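Local coordinates for protein hydrogen peroxide-inducible genes activator (Corynebacterium glutamicum, PDB 6G1D) that senses hydrogen peroxide and, as a LysR-type transcription factor, probably binds DNA to control genes of the peroxide response, at residues B[194-202]-B[243-252]. The protein carries 1 engineered substitution. Numbering follows the deposited sequence.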
# COMPACT_ATOMS: atom_id res chain seq x y z
N ALA B 194 13.31 16.87 32.45
CA ALA B 194 13.20 15.43 32.73
C ALA B 194 13.03 14.55 31.48
O ALA B 194 13.35 13.37 31.48
CB ALA B 194 12.06 15.19 33.69
N LEU B 195 12.53 15.12 30.40
CA LEU B 195 12.41 14.39 29.13
C LEU B 195 13.76 13.86 28.60
O LEU B 195 13.80 12.81 27.96
CB LEU B 195 11.70 15.25 28.09
CG LEU B 195 10.21 15.49 28.38
CD1 LEU B 195 9.63 16.60 27.51
CD2 LEU B 195 9.39 14.21 28.22
N GLU B 196 14.83 14.54 28.96
CA GLU B 196 16.17 14.14 28.57
C GLU B 196 16.51 12.77 29.14
O GLU B 196 17.24 12.02 28.54
CB GLU B 196 17.18 15.16 29.07
CG GLU B 196 18.32 15.41 28.12
CD GLU B 196 19.16 14.18 27.87
OE1 GLU B 196 19.62 13.97 26.73
OE2 GLU B 196 19.36 13.41 28.82
N ASP B 197 16.02 12.50 30.33
CA ASP B 197 16.28 11.26 31.03
C ASP B 197 15.39 10.10 30.62
O ASP B 197 15.51 9.02 31.23
CB ASP B 197 16.13 11.49 32.54
CG ASP B 197 17.06 12.57 33.07
OD1 ASP B 197 18.18 12.75 32.53
OD2 ASP B 197 16.63 13.22 34.05
N LEU B 198 14.49 10.29 29.66
CA LEU B 198 13.62 9.22 29.19
C LEU B 198 14.09 8.73 27.85
O LEU B 198 14.56 9.53 27.03
CB LEU B 198 12.16 9.72 29.06
CG LEU B 198 11.58 10.25 30.37
CD1 LEU B 198 10.18 10.78 30.19
CD2 LEU B 198 11.57 9.16 31.41
N ASP B 199 13.98 7.42 27.62
CA ASP B 199 14.05 6.88 26.27
C ASP B 199 12.63 6.87 25.77
O ASP B 199 11.88 5.95 26.09
CB ASP B 199 14.66 5.46 26.26
CG ASP B 199 16.13 5.46 26.65
OD1 ASP B 199 16.52 4.58 27.43
OD2 ASP B 199 16.90 6.36 26.20
N LEU B 200 12.26 7.89 25.00
CA LEU B 200 10.88 8.03 24.54
C LEU B 200 10.56 7.04 23.44
O LEU B 200 11.32 6.93 22.48
CB LEU B 200 10.61 9.46 24.06
CG LEU B 200 10.69 10.52 25.13
CD1 LEU B 200 10.61 11.89 24.44
CD2 LEU B 200 9.57 10.31 26.17
N LEU B 201 9.46 6.31 23.60
CA LEU B 201 8.89 5.47 22.54
C LEU B 201 7.69 6.22 22.04
O LEU B 201 6.75 6.49 22.79
CB LEU B 201 8.45 4.11 23.07
CG LEU B 201 9.54 3.32 23.75
CD1 LEU B 201 9.00 2.17 24.59
CD2 LEU B 201 10.48 2.76 22.72
N LEU B 202 7.71 6.55 20.76
CA LEU B 202 6.69 7.38 20.13
C LEU B 202 6.01 6.58 19.02
O LEU B 202 6.58 5.63 18.44
CB LEU B 202 7.30 8.65 19.54
CG LEU B 202 8.09 9.53 20.54
CD1 LEU B 202 8.73 10.73 19.87
CD2 LEU B 202 7.18 10.01 21.66
N LEU B 243 5.57 -2.24 25.22
CA LEU B 243 7.03 -1.96 25.17
C LEU B 243 7.46 -1.29 26.47
O LEU B 243 8.53 -1.60 26.97
CB LEU B 243 7.41 -1.10 23.93
CG LEU B 243 6.99 -1.76 22.62
CD1 LEU B 243 7.25 -0.86 21.43
CD2 LEU B 243 7.68 -3.09 22.36
N VAL B 244 6.63 -0.39 27.00
CA VAL B 244 6.93 0.30 28.25
C VAL B 244 6.96 -0.70 29.40
O VAL B 244 7.89 -0.66 30.22
CB VAL B 244 5.94 1.45 28.54
CG1 VAL B 244 6.16 2.00 29.94
CG2 VAL B 244 6.06 2.57 27.52
N VAL B 245 5.98 -1.60 29.45
CA VAL B 245 5.94 -2.65 30.51
C VAL B 245 7.19 -3.49 30.46
O VAL B 245 7.77 -3.82 31.47
CB VAL B 245 4.69 -3.56 30.36
CG1 VAL B 245 4.78 -4.80 31.24
CG2 VAL B 245 3.42 -2.80 30.67
N ALA B 246 7.63 -3.83 29.26
CA ALA B 246 8.85 -4.63 29.03
C ALA B 246 10.16 -3.88 29.28
O ALA B 246 11.22 -4.47 29.07
CB ALA B 246 8.84 -5.23 27.63
N GLY B 247 10.11 -2.61 29.71
CA GLY B 247 11.31 -1.82 30.04
C GLY B 247 12.08 -1.26 28.82
O GLY B 247 13.21 -0.88 28.96
N LEU B 248 11.44 -1.17 27.66
CA LEU B 248 12.10 -0.67 26.46
C LEU B 248 12.08 0.85 26.36
O LEU B 248 12.71 1.39 25.48
CB LEU B 248 11.51 -1.30 25.20
CG LEU B 248 11.84 -2.78 25.02
CD1 LEU B 248 11.39 -3.77 26.06
CD2 LEU B 248 11.33 -3.22 23.66
N GLY B 249 11.38 1.53 27.25
CA GLY B 249 11.25 2.98 27.17
C GLY B 249 10.05 3.52 27.94
O GLY B 249 9.36 2.79 28.65
N SER B 250 9.84 4.82 27.82
CA SER B 250 8.74 5.52 28.44
C SER B 250 7.98 6.26 27.37
O SER B 250 8.48 6.40 26.23
CB SER B 250 9.31 6.53 29.45
OG SER B 250 10.03 5.86 30.48
N THR B 251 6.80 6.79 27.70
CA THR B 251 6.06 7.61 26.73
C THR B 251 5.18 8.65 27.40
O THR B 251 5.16 8.77 28.63
CB THR B 251 5.29 6.72 25.73
OG1 THR B 251 4.97 7.45 24.52
CG2 THR B 251 4.01 6.17 26.35
N LEU B 252 4.53 9.46 26.57
CA LEU B 252 3.48 10.37 27.03
C LEU B 252 2.17 10.01 26.31
O LEU B 252 2.19 9.71 25.13
CB LEU B 252 3.81 11.82 26.80
CG LEU B 252 4.82 12.50 27.74
CD1 LEU B 252 6.24 11.94 27.57
CD2 LEU B 252 4.82 13.99 27.57
O HOH W 1 12.78 5.62 29.85
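Leu200 and Ser250 are joined by a single beta bridge, which lays the extended part 198-202 of the loop that follows strand 164-179 and precedes helix 208-219 against the turn leading from helix 237-245 into strand 251-254. Two straight backbone bonds make it: Ser250 N gives its hydrogen to Asp199 O at 2.9 Å, and Leu201 N binds Ser250 O at 2.8 Å. A CA-H...O contact from Leu200 CA shares that second carbonyl. Thr251 then turns its hydroxyl on the next carbonyl, OG1 giving a 2.7 Å bond to Leu201 O; with chi1 at -159° the hydroxyl swings away from its own backbone N and onto that oxygen, and the bond runs almost straight off the C=O. Thr251 thus joins two neighbours, as its backbone pairs with Val177 of strand 164-179. The helix before this turn closes in a Schellman motif at Gly247, whose positive phi a glycine adopts without strain. Gly249 has phi 159° with psi nearly fully extended, a conformation that by itself calls for glycine; its bare alpha carbon also gives Leu201 room, CD1 coming to 3.5 Å from Gly249 CA. The same CD1 reaches Leu243 CB at 3.7 Å and skirts Val244 CG2, so the branched leucine fills the angle between helix and turn. Both segments belong to the LysR substrate-binding domain, of the periplasmic-binding-protein clan, with 251-254 the outermost strand at one end of its mixed sheet within the chain. On that strand Leu252 brings CD1 within 3.9 Å of Leu195 CD2, the two side chains crossing near a right angle, and also touches Leu200; Phe272 and Leu216 pack around it too. Ser250, a small polar residue, sets OG 3.8 Å from Leu198 CD2, and one water ties that hydroxyl to Asp199 N, from which the water accepts.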